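Local coordinates for microcin B17-processing protein McbC (PDB 6GRH) that is needed to process the inactive microcin B17 precursor into the active peptide, as an FMN-binding oxidoreductase of the nitroreductase family, at residues Pro17-Ile22 / Lys201-Gly206; Pro128-Leu133 / Cys192-Lys197; Thr147-Tyr152 / Glu160-Cys165; Ala188-Ile193 / Leu257-Phe262. All coordinates share one frame; numbering follows the deposited sequence.

In the fold
Contacts 2, 3 and 4 lie on one antiparallel sheet of the nitroreductase-like fold, and contact 1 sits beside it. Contact 3 pairs strand 158-163, outermost within this chain, with 149-153; L133 N to Y150 O, 2.8 Å, leads on to contact 2, whose centre is about 15 Å away. Contacts 2 and 4 share C192 and I193 on strand 187-194, and F132 O lies 2.8 Å from V190 N. Contact 1 touches contact 2 through L20, with CD1 3.7 Å from F195 CB. In contact 4 the I258 side chain is about 4 Å from a bound FMN; P128 and Y204 lie about 8 and 13 Å from a bound FMN, not necessarily the same one. All four touch the second subunit.

Contact 1: residues Pro17-Ile22 / Lys201-Gly206; sequences PEVLAI and KYRYRG. With EDO (1,2-ethanediol), chain P.
The Y204 ring takes V19 CG1 on one face, a CH-pi contact 4.0 Å from the ring centroid and only 10° off the ring normal. The same valine uses its other branch on a second flat group: CG2 sits over one face of the R203 guanidinium, 3.4 Å from NH2, and also reaches Y204 CE2 at 3.8 Å. With CG1 anti to the backbone N (chi1 175°), V19 spreads its two methyls between ring and guanidinium. I22 joins one turn later, its CG2 3.7 Å from Y204 CE1, while its CD1 ends against the phenol oxygen, 3.3 Å from Y204 OH. No hydrogen bond links the two segments. The polar ends are held from outside: R203 makes salt bridges to D16 and to D264 of a McbB chain, and E18 bonds to backbone N-H groups of N211 and R210 of another McbB chain. Farther along, K201 CG covers one face of the Y202 ring, and K201 NZ donates to Y202 OH over 2.8 Å. A 1,2-ethanediol molecule bonds weakly to Y202 OH through O1 and also to the backbone N of G124, a residue of the FMN pocket. Overall, this is packing of one helix face, on 17-27, against R203 and Y204, where the chain enters helix 204-227 and G206 N bonds back to R203 O at 2.9 Å.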
loop_
_atom_site.group_PDB
_atom_site.type_symbol
_atom_site.label_atom_id
_atom_site.label_comp_id
_atom_site.label_asym_id
_atom_site.label_seq_id
_atom_site.Cartn_x
_atom_site.Cartn_y
_atom_site.Cartn_z
ATOM N N PRO D 17 7.769 -13.218 -1.102
ATOM C CA PRO D 17 8.444 -11.912 -1.135
ATOM C C PRO D 17 7.475 -10.731 -1.281
ATOM O O PRO D 17 7.818 -9.632 -0.922
ATOM C CB PRO D 17 9.351 -12.006 -2.380
ATOM C CG PRO D 17 8.690 -13.019 -3.235
ATOM C CD PRO D 17 8.047 -14.004 -2.319
ATOM N N GLU D 18 6.293 -10.987 -1.819
ATOM C CA GLU D 18 5.260 -9.966 -1.910
ATOM C C GLU D 18 4.728 -9.636 -0.505
ATOM O O GLU D 18 4.598 -8.470 -0.146
ATOM C CB GLU D 18 4.138 -10.431 -2.831
ATOM C CG GLU D 18 3.080 -9.367 -3.122
ATOM C CD GLU D 18 3.467 -8.394 -4.236
ATOM O OE1 GLU D 18 4.578 -8.510 -4.817
ATOM O OE2 GLU D 18 2.639 -7.507 -4.561
ATOM N N VAL D 19 4.456 -10.670 0.287
ATOM C CA VAL D 19 3.979 -10.488 1.644
ATOM C C VAL D 19 5.042 -9.727 2.454
ATOM O O VAL D 19 4.729 -8.745 3.135
ATOM C CB VAL D 19 3.643 -11.833 2.297
ATOM C CG1 VAL D 19 3.253 -11.667 3.738
ATOM C CG2 VAL D 19 2.483 -12.488 1.556
ATOM N N LEU D 20 6.289 -10.181 2.366
ATOM C CA LEU D 20 7.366 -9.554 3.105
ATOM C C LEU D 20 7.495 -8.062 2.805
ATOM O O LEU D 20 7.601 -7.264 3.734
ATOM C CB LEU D 20 8.671 -10.261 2.844
ATOM C CG LEU D 20 9.891 -9.730 3.570
ATOM C CD1 LEU D 20 9.683 -9.862 5.070
ATOM C CD2 LEU D 20 11.101 -10.535 3.121
ATOM N N ALA D 21 7.497 -7.702 1.528
ATOM C CA ALA D 21 7.640 -6.306 1.111
ATOM C C ALA D 21 6.478 -5.452 1.566
ATOM O O ALA D 21 6.688 -4.365 2.075
ATOM C CB ALA D 21 7.794 -6.203 -0.405
ATOM N N ILE D 22 5.256 -5.966 1.409
ATOM C CA ILE D 22 4.066 -5.226 1.806
ATOM C C ILE D 22 4.043 -4.992 3.313
ATOM O O ILE D 22 3.698 -3.870 3.778
ATOM C CB ILE D 22 2.783 -5.922 1.286
ATOM C CG1 ILE D 22 2.737 -5.744 -0.253
ATOM C CG2 ILE D 22 1.519 -5.371 1.952
ATOM C CD1 ILE D 22 1.653 -6.523 -0.990
ATOM N N LYS D 201 4.675 -18.839 7.880
ATOM C CA LYS D 201 3.584 -19.807 7.988
ATOM C C LYS D 201 2.190 -19.237 7.686
ATOM O O LYS D 201 1.394 -19.838 6.913
ATOM C CB LYS D 201 3.567 -20.433 9.397
ATOM C CG LYS D 201 2.487 -21.519 9.558
ATOM C CD LYS D 201 2.518 -22.237 10.896
ATOM C CE LYS D 201 1.414 -23.290 10.982
ATOM N NZ LYS D 201 1.262 -23.781 12.361
ATOM N N TYR D 202 1.861 -18.146 8.371
ATOM C CA TYR D 202 0.521 -17.563 8.359
ATOM C C TYR D 202 0.330 -16.359 7.439
ATOM O O TYR D 202 -0.793 -15.814 7.373
ATOM C CB TYR D 202 0.142 -17.133 9.774
ATOM C CG TYR D 202 0.099 -18.288 10.733
ATOM C CD1 TYR D 202 -0.833 -19.306 10.564
ATOM C CD2 TYR D 202 0.995 -18.381 11.784
ATOM C CE1 TYR D 202 -0.882 -20.391 11.437
ATOM C CE2 TYR D 202 0.950 -19.466 12.667
ATOM C CZ TYR D 202 0.015 -20.452 12.486
ATOM O OH TYR D 202 -0.038 -21.539 13.338
ATOM N N ARG D 203 1.404 -15.923 6.763
ATOM C CA ARG D 203 1.369 -14.748 5.902
ATOM C C ARG D 203 1.017 -13.479 6.731
ATOM O O ARG D 203 1.518 -13.336 7.848
ATOM C CB ARG D 203 0.465 -14.993 4.687
ATOM C CG ARG D 203 0.841 -16.213 3.842
ATOM C CD ARG D 203 -0.272 -16.567 2.857
ATOM N NE ARG D 203 -0.568 -15.471 1.950
ATOM C CZ ARG D 203 0.163 -15.110 0.897
ATOM N NH1 ARG D 203 1.252 -15.784 0.551
ATOM N NH2 ARG D 203 -0.194 -14.033 0.186
ATOM N N TYR D 204 0.198 -12.570 6.202
ATOM C CA TYR D 204 -0.082 -11.265 6.852
ATOM C C TYR D 204 -0.585 -11.348 8.282
ATOM O O TYR D 204 -0.187 -10.563 9.134
ATOM C CB TYR D 204 -1.105 -10.471 6.052
ATOM C CG TYR D 204 -0.656 -10.119 4.673
ATOM C CD1 TYR D 204 0.208 -9.065 4.474
ATOM C CD2 TYR D 204 -1.100 -10.841 3.557
ATOM C CE1 TYR D 204 0.648 -8.727 3.199
ATOM C CE2 TYR D 204 -0.660 -10.513 2.280
ATOM C CZ TYR D 204 0.220 -9.446 2.125
ATOM O OH TYR D 204 0.691 -9.056 0.896
ATOM N N ARG D 205 -1.473 -12.300 8.543
ATOM C CA ARG D 205 -1.982 -12.513 9.894
ATOM C C ARG D 205 -0.856 -12.810 10.905
ATOM O O ARG D 205 -0.980 -12.491 12.086
ATOM C CB ARG D 205 -3.009 -13.630 9.906
ATOM C CG ARG D 205 -3.945 -13.601 11.104
ATOM C CD ARG D 205 -4.999 -14.653 10.881
ATOM N NE ARG D 205 -6.147 -14.677 11.767
ATOM C CZ ARG D 205 -7.270 -13.972 11.638
ATOM N NH1 ARG D 205 -7.428 -13.092 10.691
ATOM N NH2 ARG D 205 -8.261 -14.171 12.495
ATOM N N GLY D 206 0.256 -13.366 10.442
ATOM C CA GLY D 206 1.415 -13.575 11.319
ATOM C C GLY D 206 2.012 -12.322 11.906
ATOM O O GLY D 206 2.521 -12.336 13.042
HETATM C C1 EDO P . -1.677 -24.222 15.531
HETATM O O1 EDO P . -0.303 -24.377 15.191
HETATM C C2 EDO P . -1.985 -22.744 15.529
HETATM O O2 EDO P . -1.248 -22.073 16.559
#

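Contact 2: residues Pro128-Leu133 / Cys192-Lys197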
loop_
_atom_site.group_PDB
_atom_site.type_symbol
_atom_site.label_atom_id
_atom_site.label_comp_id
_atom_site.label_asym_id
_atom_site.label_seq_id
_atom_site.Cartn_x
_atom_site.Cartn_y
_atom_site.Cartn_z
ATOM N N PRO D 128 8.243 -15.643 17.197
ATOM C CA PRO D 128 9.053 -14.802 16.303
ATOM C C PRO D 128 9.673 -13.554 16.917
ATOM O O PRO D 128 10.321 -12.799 16.196
ATOM C CB PRO D 128 8.028 -14.363 15.223
ATOM C CG PRO D 128 6.743 -14.300 15.983
ATOM C CD PRO D 128 6.800 -15.510 16.885
ATOM N N ILE D 129 9.440 -13.311 18.205
ATOM C CA ILE D 129 9.882 -12.104 18.857
ATOM C C ILE D 129 11.112 -12.438 19.661
ATOM O O ILE D 129 11.113 -13.389 20.424
ATOM C CB ILE D 129 8.782 -11.523 19.784
ATOM C CG1 ILE D 129 7.527 -11.246 18.993
ATOM C CG2 ILE D 129 9.269 -10.279 20.533
ATOM C CD1 ILE D 129 7.717 -10.347 17.790
ATOM N N GLU D 130 12.153 -11.633 19.493
ATOM C CA GLU D 130 13.408 -11.788 20.222
ATOM C C GLU D 130 13.526 -10.705 21.285
ATOM O O GLU D 130 13.096 -9.558 21.072
ATOM C CB GLU D 130 14.575 -11.692 19.255
ATOM C CG GLU D 130 14.505 -12.738 18.147
ATOM C CD GLU D 130 14.510 -14.182 18.650
ATOM O OE1 GLU D 130 15.273 -14.517 19.569
ATOM O OE2 GLU D 130 13.749 -15.010 18.097
ATOM N N VAL D 131 14.085 -11.073 22.431
ATOM C CA VAL D 131 14.336 -10.112 23.514
ATOM C C VAL D 131 15.824 -9.787 23.599
ATOM O O VAL D 131 16.670 -10.683 23.722
ATOM C CB VAL D 131 13.934 -10.659 24.905
ATOM C CG1 VAL D 131 14.070 -9.566 25.980
ATOM C CG2 VAL D 131 12.536 -11.210 24.876
ATOM N N PHE D 132 16.127 -8.499 23.573
ATOM C CA PHE D 132 17.477 -8.022 23.745
ATOM C C PHE D 132 17.565 -7.224 25.049
ATOM O O PHE D 132 16.614 -6.548 25.439
ATOM C CB PHE D 132 17.878 -7.170 22.553
ATOM C CG PHE D 132 18.114 -7.957 21.283
ATOM C CD1 PHE D 132 17.061 -8.287 20.453
ATOM C CD2 PHE D 132 19.399 -8.361 20.920
ATOM C CE1 PHE D 132 17.277 -8.993 19.263
ATOM C CE2 PHE D 132 19.627 -9.071 19.741
ATOM C CZ PHE D 132 18.561 -9.411 18.923
ATOM N N LEU D 133 18.700 -7.347 25.719
ATOM C CA LEU D 133 18.948 -6.705 26.997
ATOM C C LEU D 133 19.970 -5.610 26.746
ATOM O O LEU D 133 21.029 -5.888 26.178
ATOM C CB LEU D 133 19.500 -7.712 27.988
ATOM C CG LEU D 133 20.138 -7.178 29.282
ATOM C CD1 LEU D 133 19.107 -6.437 30.116
ATOM C CD2 LEU D 133 20.723 -8.353 30.038
ATOM N N CYS D 192 11.997 -7.408 19.607
ATOM C CA CYS D 192 12.210 -7.281 18.172
ATOM C C CYS D 192 11.515 -8.387 17.389
ATOM O O CYS D 192 11.563 -9.544 17.772
ATOM C CB CYS D 192 13.694 -7.338 17.855
ATOM S SG CYS D 192 14.619 -5.998 18.639
ATOM N N ILE D 193 10.913 -8.007 16.272
ATOM C CA ILE D 193 10.271 -8.927 15.360
ATOM C C ILE D 193 11.256 -9.370 14.272
ATOM O O ILE D 193 11.900 -8.533 13.640
ATOM C CB ILE D 193 9.022 -8.312 14.693
ATOM C CG1 ILE D 193 8.288 -9.375 13.854
ATOM C CG2 ILE D 193 9.331 -7.082 13.845
ATOM C CD1 ILE D 193 6.981 -8.869 13.304
ATOM N N ILE D 194 11.348 -10.676 14.048
ATOM C CA ILE D 194 12.033 -11.205 12.873
ATOM C C ILE D 194 10.968 -11.365 11.792
ATOM O O ILE D 194 10.131 -12.261 11.889
ATOM C CB ILE D 194 12.716 -12.553 13.175
ATOM C CG1 ILE D 194 13.730 -12.362 14.295
ATOM C CG2 ILE D 194 13.381 -13.103 11.901
ATOM C CD1 ILE D 194 14.411 -13.641 14.690
ATOM N N PHE D 195 11.006 -10.536 10.764
ATOM C CA PHE D 195 9.870 -10.462 9.816
ATOM C C PHE D 195 9.535 -11.799 9.200
ATOM O O PHE D 195 8.378 -12.223 9.202
ATOM C CB PHE D 195 10.102 -9.448 8.711
ATOM C CG PHE D 195 10.116 -8.021 9.195
ATOM C CD1 PHE D 195 8.947 -7.396 9.580
ATOM C CD2 PHE D 195 11.311 -7.316 9.274
ATOM C CE1 PHE D 195 8.956 -6.072 10.012
ATOM C CE2 PHE D 195 11.326 -5.989 9.709
ATOM C CZ PHE D 195 10.139 -5.375 10.081
ATOM N N GLU D 196 10.553 -12.473 8.689
ATOM C CA GLU D 196 10.300 -13.713 7.966
ATOM C C GLU D 196 9.807 -14.835 8.864
ATOM O O GLU D 196 9.004 -15.637 8.414
ATOM C CB GLU D 196 11.522 -14.116 7.134
ATOM C CG GLU D 196 11.681 -13.176 5.934
ATOM C CD GLU D 196 12.690 -13.642 4.899
ATOM O OE1 GLU D 196 12.615 -14.818 4.456
ATOM O OE2 GLU D 196 13.519 -12.806 4.481
ATOM N N LYS D 197 10.236 -14.875 10.125
ATOM C CA LYS D 197 9.719 -15.843 11.084
ATOM C C LYS D 197 8.255 -15.550 11.431
ATOM O O LYS D 197 7.486 -16.484 11.645
ATOM C CB LYS D 197 10.553 -15.876 12.347
ATOM C CG LYS D 197 10.217 -17.072 13.223
ATOM C CD LYS D 197 11.468 -17.750 13.701
ATOM C CE LYS D 197 11.158 -18.806 14.739
ATOM N NZ LYS D 197 11.519 -18.389 16.128
#
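E130 and C192 form an antiparallel hydrogen-bonded pair: E130 N to C192 O and C192 N to E130 O are both 2.8 Å, each in the carbonyl plane. I129 and I193 make the next, non-hydrogen-bonded pair, and I194 N donates to P128 O at 3.2 Å along a nearly straight line (172°). This joins strands 129-135 and 187-194 inside the sheet of the nitroreductase-type domain, and I194 is also the N-cap residue of helix 195-199, so the last backbone bond between these segments falls where the chain enters the helix. Side-chain packing follows on both faces. On the face with I129 and I193, the CD1 tip of I129 meets I193 CB at 3.9 Å; on the other, the aliphatic part of E130 touches I194, CG lying 3.6 Å from I194 CD1. K197 CG packs on P128 CB at 4.0 Å. A sulfur-aromatic contact sets C192 SG obliquely to the F132 ring, 3.8 Å from CD1. Among the charged groups, E130 OE2 and K197 NZ stay 4.5 Å apart, beyond a salt bridge. E130 instead bonds to H151 through OE1, while K197 NZ bonds to the carbonyls of L126 and Y127.

Contact 3: residues Thr147-Tyr152 / Glu160-Cys165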
loop_
_atom_site.group_PDB
_atom_site.type_symbol
_atom_site.label_atom_id
_atom_site.label_comp_id
_atom_site.label_asym_id
_atom_site.label_seq_id
_atom_site.Cartn_x
_atom_site.Cartn_y
_atom_site.Cartn_z
ATOM N N THR D 147 30.526 -5.408 27.259
ATOM C CA THR D 147 29.403 -5.806 26.420
ATOM C C THR D 147 28.141 -5.247 27.056
ATOM O O THR D 147 27.841 -5.568 28.207
ATOM C CB THR D 147 29.325 -7.330 26.310
ATOM O OG1 THR D 147 30.533 -7.794 25.718
ATOM C CG2 THR D 147 28.135 -7.769 25.476
ATOM N N ASN D 148 27.429 -4.396 26.316
ATOM C CA ASN D 148 26.241 -3.724 26.836
ATOM C C ASN D 148 24.946 -4.097 26.178
ATOM O O ASN D 148 23.914 -3.635 26.614
ATOM C CB ASN D 148 26.428 -2.223 26.772
ATOM C CG ASN D 148 27.420 -1.743 27.781
ATOM O OD1 ASN D 148 27.338 -2.119 28.950
ATOM N ND2 ASN D 148 28.389 -0.939 27.342
ATOM N N VAL D 149 24.993 -4.914 25.129
ATOM C CA VAL D 149 23.787 -5.477 24.532
ATOM C C VAL D 149 23.951 -6.983 24.522
ATOM O O VAL D 149 25.009 -7.475 24.160
ATOM C CB VAL D 149 23.563 -4.984 23.097
ATOM C CG1 VAL D 149 22.243 -5.491 22.578
ATOM C CG2 VAL D 149 23.583 -3.465 23.036
ATOM N N TYR D 150 22.896 -7.690 24.911
ATOM C CA TYR D 150 22.865 -9.141 24.926
ATOM C C TYR D 150 21.560 -9.569 24.300
ATOM O O TYR D 150 20.619 -8.781 24.235
ATOM C CB TYR D 150 22.919 -9.684 26.366
ATOM C CG TYR D 150 24.183 -9.388 27.128
ATOM C CD1 TYR D 150 24.321 -8.213 27.881
ATOM C CD2 TYR D 150 25.235 -10.287 27.127
ATOM C CE1 TYR D 150 25.472 -7.946 28.591
ATOM C CE2 TYR D 150 26.403 -10.019 27.833
ATOM C CZ TYR D 150 26.514 -8.856 28.562
ATOM O OH TYR D 150 27.678 -8.601 29.239
ATOM N N HIS D 151 21.502 -10.819 23.839
ATOM C CA HIS D 151 20.283 -11.409 23.343
ATOM C C HIS D 151 19.911 -12.540 24.304
ATOM O O HIS D 151 20.733 -13.405 24.559
ATOM C CB HIS D 151 20.554 -11.884 21.926
ATOM C CG HIS D 151 19.479 -12.725 21.327
ATOM N ND1 HIS D 151 19.756 -13.868 20.617
ATOM C CD2 HIS D 151 18.136 -12.588 21.315
ATOM C CE1 HIS D 151 18.626 -14.404 20.184
ATOM N NE2 HIS D 151 17.626 -13.636 20.583
ATOM N N TYR D 152 18.696 -12.510 24.872
ATOM C CA TYR D 152 18.250 -13.567 25.767
ATOM C C TYR D 152 17.714 -14.756 24.976
ATOM O O TYR D 152 16.848 -14.578 24.128
ATOM C CB TYR D 152 17.177 -13.078 26.757
ATOM C CG TYR D 152 16.785 -14.160 27.753
ATOM C CD1 TYR D 152 17.738 -14.754 28.560
ATOM C CD2 TYR D 152 15.473 -14.608 27.862
ATOM C CE1 TYR D 152 17.412 -15.741 29.469
ATOM C CE2 TYR D 152 15.128 -15.605 28.773
ATOM C CZ TYR D 152 16.097 -16.172 29.579
ATOM O OH TYR D 152 15.798 -17.170 30.483
ATOM N N GLU D 160 23.408 -14.263 25.032
ATOM C CA GLU D 160 24.369 -14.223 23.943
ATOM C C GLU D 160 24.909 -12.777 23.796
ATOM O O GLU D 160 24.118 -11.845 23.739
ATOM C CB GLU D 160 23.610 -14.670 22.700
ATOM C CG GLU D 160 24.397 -14.836 21.420
ATOM C CD GLU D 160 23.499 -15.261 20.245
ATOM O OE1 GLU D 160 22.287 -14.887 20.186
ATOM O OE2 GLU D 160 24.020 -15.960 19.354
ATOM N N PRO D 161 26.249 -12.571 23.776
ATOM C CA PRO D 161 26.762 -11.227 23.569
ATOM C C PRO D 161 26.402 -10.665 22.197
ATOM O O PRO D 161 26.514 -11.371 21.215
ATOM C CB PRO D 161 28.272 -11.409 23.678
ATOM C CG PRO D 161 28.426 -12.542 24.606
ATOM C CD PRO D 161 27.313 -13.476 24.237
ATOM N N VAL D 162 25.964 -9.411 22.150
ATOM C CA VAL D 162 25.557 -8.772 20.905
ATOM C C VAL D 162 26.407 -7.564 20.521
ATOM O O VAL D 162 26.812 -7.474 19.363
ATOM C CB VAL D 162 24.059 -8.417 20.953
ATOM C CG1 VAL D 162 23.631 -7.538 19.775
ATOM C CG2 VAL D 162 23.232 -9.699 20.990
ATOM N N ALA D 163 26.659 -6.630 21.438
ATOM C CA ALA D 163 27.360 -5.381 21.092
ATOM C C ALA D 163 28.145 -4.794 22.249
ATOM O O ALA D 163 27.766 -4.926 23.411
ATOM C CB ALA D 163 26.384 -4.344 20.561
ATOM N N THR D 164 29.247 -4.144 21.893
ATOM C CA THR D 164 30.106 -3.447 22.817
ATOM C C THR D 164 29.993 -1.926 22.645
ATOM O O THR D 164 30.963 -1.216 22.889
ATOM C CB THR D 164 31.566 -3.851 22.559
ATOM O OG1 THR D 164 31.904 -3.516 21.212
ATOM C CG2 THR D 164 31.772 -5.349 22.747
ATOM N N CYS D 165 28.838 -1.414 22.229
ATOM C CA CYS D 165 28.621 0.038 22.234
ATOM C C CYS D 165 28.621 0.514 23.681
ATOM O O CYS D 165 28.285 -0.265 24.586
ATOM C CB CYS D 165 27.306 0.411 21.581
ATOM S SG CYS D 165 25.911 -0.601 22.120
#
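V149 stands at the apolar centre: its CG1 meets V162 CG1 at 3.7 Å, and its CG2 lies 3.8 Å from both A163 CB and C165 SG. The other branch of V162, CG2, packs on H151 CB at 3.6 Å. On the opposite face Y150 and P161 are paired, and the Y150 ring is overlain near its rim by T147 CG2, which reaches P161 CB at 4.1 Å. Two carbonyl oxygens each accept two hydrogen bonds: A163 O from N148 N and V149 N, and V149 O from V162 N and A163 N, both arriving from the same face of its plane, the A163 donor above that plane and off the lone pair. At the polar edge H151 and E160 lie side by side with their planes 28° apart. H151 ND1 donates to E160 OE1 over 2.8 Å, in the plane of the imidazole and almost perfectly straight (179°). With a carboxylate at each ring nitrogen, a doubly protonated imidazole would be expected to be favoured; E160 also accepts from the backbone N of F62 and R63 of the second subunit. At the far end N148 ND2 donates to C165 O, 2.8 Å away and in the plane of the amide. The whole is an antiparallel beta hairpin whose second strand is outermost within this chain, interrupted by classic bulges at N148-V149 and V162-A163.

Contact 4: residues Ala188-Ile193 / Leu257-Phe262; sequences ALVYCI and LIVQFF
Y191 and L257 have the most surface buried here; Q260 supplies the polar partner. The Y191 phenol runs out beside strand 257-262 and donates to Q260 OE1 over 2.7 Å, meeting the oxygen in line with its C=O (177°), with ring and amide planes 44° apart. Q260 extends to reach it, CG anti to the backbone N (chi1 -170°), and its NE2 bonds to N232 OD1, so both ends of the amide have partners, which would hold its orientation. Lower on the ring, I258 CG2 packs obliquely at 3.6 Å from Y191 CD2. The backbone of Y191 is held twice: its N reaches I258 O at 3.0 Å and its O takes L257 N at 2.7 Å, and L257 and I258 together opposite Y191 make a classic beta bulge. L257 spreads its branches over I193, CD1 lying 3.8 Å from I193 CB and CD2 beside CG2. Further along the strands L189 and Q260 form a hydrogen-bonded pair, F262 CE1 touches L189 CG at 3.7 Å, and on the face with A188 and V190, V259 runs alongside V190. I258 touches the FMN and also packs on M212 of the second subunit. A largely apolar interface thus buries one side-chain hydrogen bond, phenol to amide, consistent with the register that the four backbone bonds define, beside a bound FMN.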
loop_
_atom_site.group_PDB
_atom_site.type_symbol
_atom_site.label_atom_id
_atom_site.label_comp_id
_atom_site.label_asym_id
_atom_site.label_seq_id
_atom_site.Cartn_x
_atom_site.Cartn_y
_atom_site.Cartn_z
ATOM N N ALA D 188 17.348 -1.730 29.840
ATOM C CA ALA D 188 16.143 -1.866 29.037
ATOM C C ALA D 188 16.023 -3.245 28.454
ATOM O O ALA D 188 17.009 -3.927 28.260
ATOM C CB ALA D 188 16.134 -0.843 27.918
ATOM N N LEU D 189 14.791 -3.645 28.175
ATOM C CA LEU D 189 14.539 -4.762 27.275
ATOM C C LEU D 189 14.034 -4.172 25.971
ATOM O O LEU D 189 13.235 -3.224 25.980
ATOM C CB LEU D 189 13.554 -5.768 27.867
ATOM C CG LEU D 189 14.017 -6.479 29.142
ATOM C CD1 LEU D 189 12.911 -7.398 29.617
ATOM C CD2 LEU D 189 15.337 -7.226 28.928
ATOM N N VAL D 190 14.516 -4.717 24.858
ATOM C CA VAL D 190 14.067 -4.338 23.528
ATOM C C VAL D 190 13.484 -5.583 22.843
ATOM O O VAL D 190 14.164 -6.602 22.704
ATOM C CB VAL D 190 15.208 -3.747 22.691
ATOM C CG1 VAL D 190 14.682 -3.248 21.353
ATOM C CG2 VAL D 190 15.896 -2.608 23.415
ATOM N N TYR D 191 12.214 -5.506 22.452
ATOM C CA TYR D 191 11.504 -6.624 21.854
ATOM C C TYR D 191 11.500 -6.420 20.352
ATOM O O TYR D 191 11.036 -5.377 19.887
ATOM C CB TYR D 191 10.064 -6.706 22.382
ATOM C CG TYR D 191 9.966 -6.858 23.857
ATOM C CD1 TYR D 191 9.807 -8.121 24.436
ATOM C CD2 TYR D 191 10.055 -5.735 24.712
ATOM C CE1 TYR D 191 9.745 -8.266 25.823
ATOM C CE2 TYR D 191 9.967 -5.864 26.102
ATOM C CZ TYR D 191 9.813 -7.133 26.650
ATOM O OH TYR D 191 9.703 -7.294 27.999
ATOM N N CYS D 192 11.997 -7.408 19.607
ATOM C CA CYS D 192 12.210 -7.281 18.172
ATOM C C CYS D 192 11.515 -8.387 17.389
ATOM O O CYS D 192 11.563 -9.544 17.772
ATOM C CB CYS D 192 13.694 -7.338 17.855
ATOM S SG CYS D 192 14.619 -5.998 18.639
ATOM N N ILE D 193 10.913 -8.007 16.272
ATOM C CA ILE D 193 10.271 -8.927 15.360
ATOM C C ILE D 193 11.256 -9.370 14.272
ATOM O O ILE D 193 11.900 -8.533 13.640
ATOM C CB ILE D 193 9.022 -8.312 14.693
ATOM C CG1 ILE D 193 8.288 -9.375 13.854
ATOM C CG2 ILE D 193 9.331 -7.082 13.845
ATOM C CD1 ILE D 193 6.981 -8.869 13.304
ATOM N N LEU D 257 10.261 -3.442 18.105
ATOM C CA LEU D 257 8.845 -3.088 18.216
ATOM C C LEU D 257 8.537 -2.160 19.388
ATOM O O LEU D 257 7.663 -1.309 19.289
ATOM C CB LEU D 257 7.964 -4.350 18.320
ATOM C CG LEU D 257 7.885 -5.228 17.085
ATOM C CD1 LEU D 257 7.022 -6.440 17.329
ATOM C CD2 LEU D 257 7.371 -4.442 15.897
ATOM N N ILE D 258 9.233 -2.365 20.503
ATOM C CA ILE D 258 8.946 -1.659 21.739
ATOM C C ILE D 258 10.149 -1.801 22.660
ATOM O O ILE D 258 10.893 -2.796 22.604
ATOM C CB ILE D 258 7.622 -2.165 22.375
ATOM C CG1 ILE D 258 7.033 -1.173 23.355
ATOM C CG2 ILE D 258 7.779 -3.526 23.024
ATOM C CD1 ILE D 258 6.493 0.076 22.701
ATOM N N VAL D 259 10.364 -0.771 23.459
ATOM C CA VAL D 259 11.426 -0.736 24.452
ATOM C C VAL D 259 10.760 -0.747 25.831
ATOM O O VAL D 259 9.630 -0.268 25.989
ATOM C CB VAL D 259 12.309 0.515 24.242
ATOM C CG1 VAL D 259 13.295 0.715 25.394
ATOM C CG2 VAL D 259 13.067 0.412 22.919
ATOM N N GLN D 260 11.433 -1.314 26.818
ATOM C CA GLN D 260 10.910 -1.349 28.185
ATOM C C GLN D 260 12.041 -1.053 29.135
ATOM O O GLN D 260 13.009 -1.814 29.219
ATOM C CB GLN D 260 10.272 -2.698 28.508
ATOM C CG GLN D 260 9.496 -2.740 29.813
ATOM C CD GLN D 260 8.766 -4.054 30.002
ATOM O OE1 GLN D 260 9.092 -5.057 29.356
ATOM N NE2 GLN D 260 7.805 -4.074 30.938
ATOM N N PHE D 261 11.917 0.057 29.839
ATOM C CA PHE D 261 12.952 0.511 30.774
ATOM C C PHE D 261 12.708 -0.054 32.158
ATOM O O PHE D 261 11.560 -0.219 32.555
ATOM C CB PHE D 261 12.961 2.040 30.843
ATOM C CG PHE D 261 13.484 2.692 29.598
ATOM C CD1 PHE D 261 14.824 2.562 29.250
ATOM C CD2 PHE D 261 12.656 3.424 28.774
ATOM C CE1 PHE D 261 15.318 3.154 28.113
ATOM C CE2 PHE D 261 13.150 4.033 27.638
ATOM C CZ PHE D 261 14.479 3.886 27.294
ATOM N N PHE D 262 13.794 -0.342 32.877
ATOM C CA PHE D 262 13.723 -0.875 34.233
ATOM C C PHE D 262 14.696 -0.158 35.128
ATOM O O PHE D 262 15.801 0.213 34.700
ATOM C CB PHE D 262 14.060 -2.364 34.268
ATOM C CG PHE D 262 13.086 -3.214 33.523
ATOM C CD1 PHE D 262 13.238 -3.422 32.154
ATOM C CD2 PHE D 262 11.991 -3.772 34.175
ATOM C CE1 PHE D 262 12.344 -4.203 31.457
ATOM C CE2 PHE D 262 11.081 -4.547 33.475
ATOM C CZ PHE D 262 11.255 -4.763 32.118
#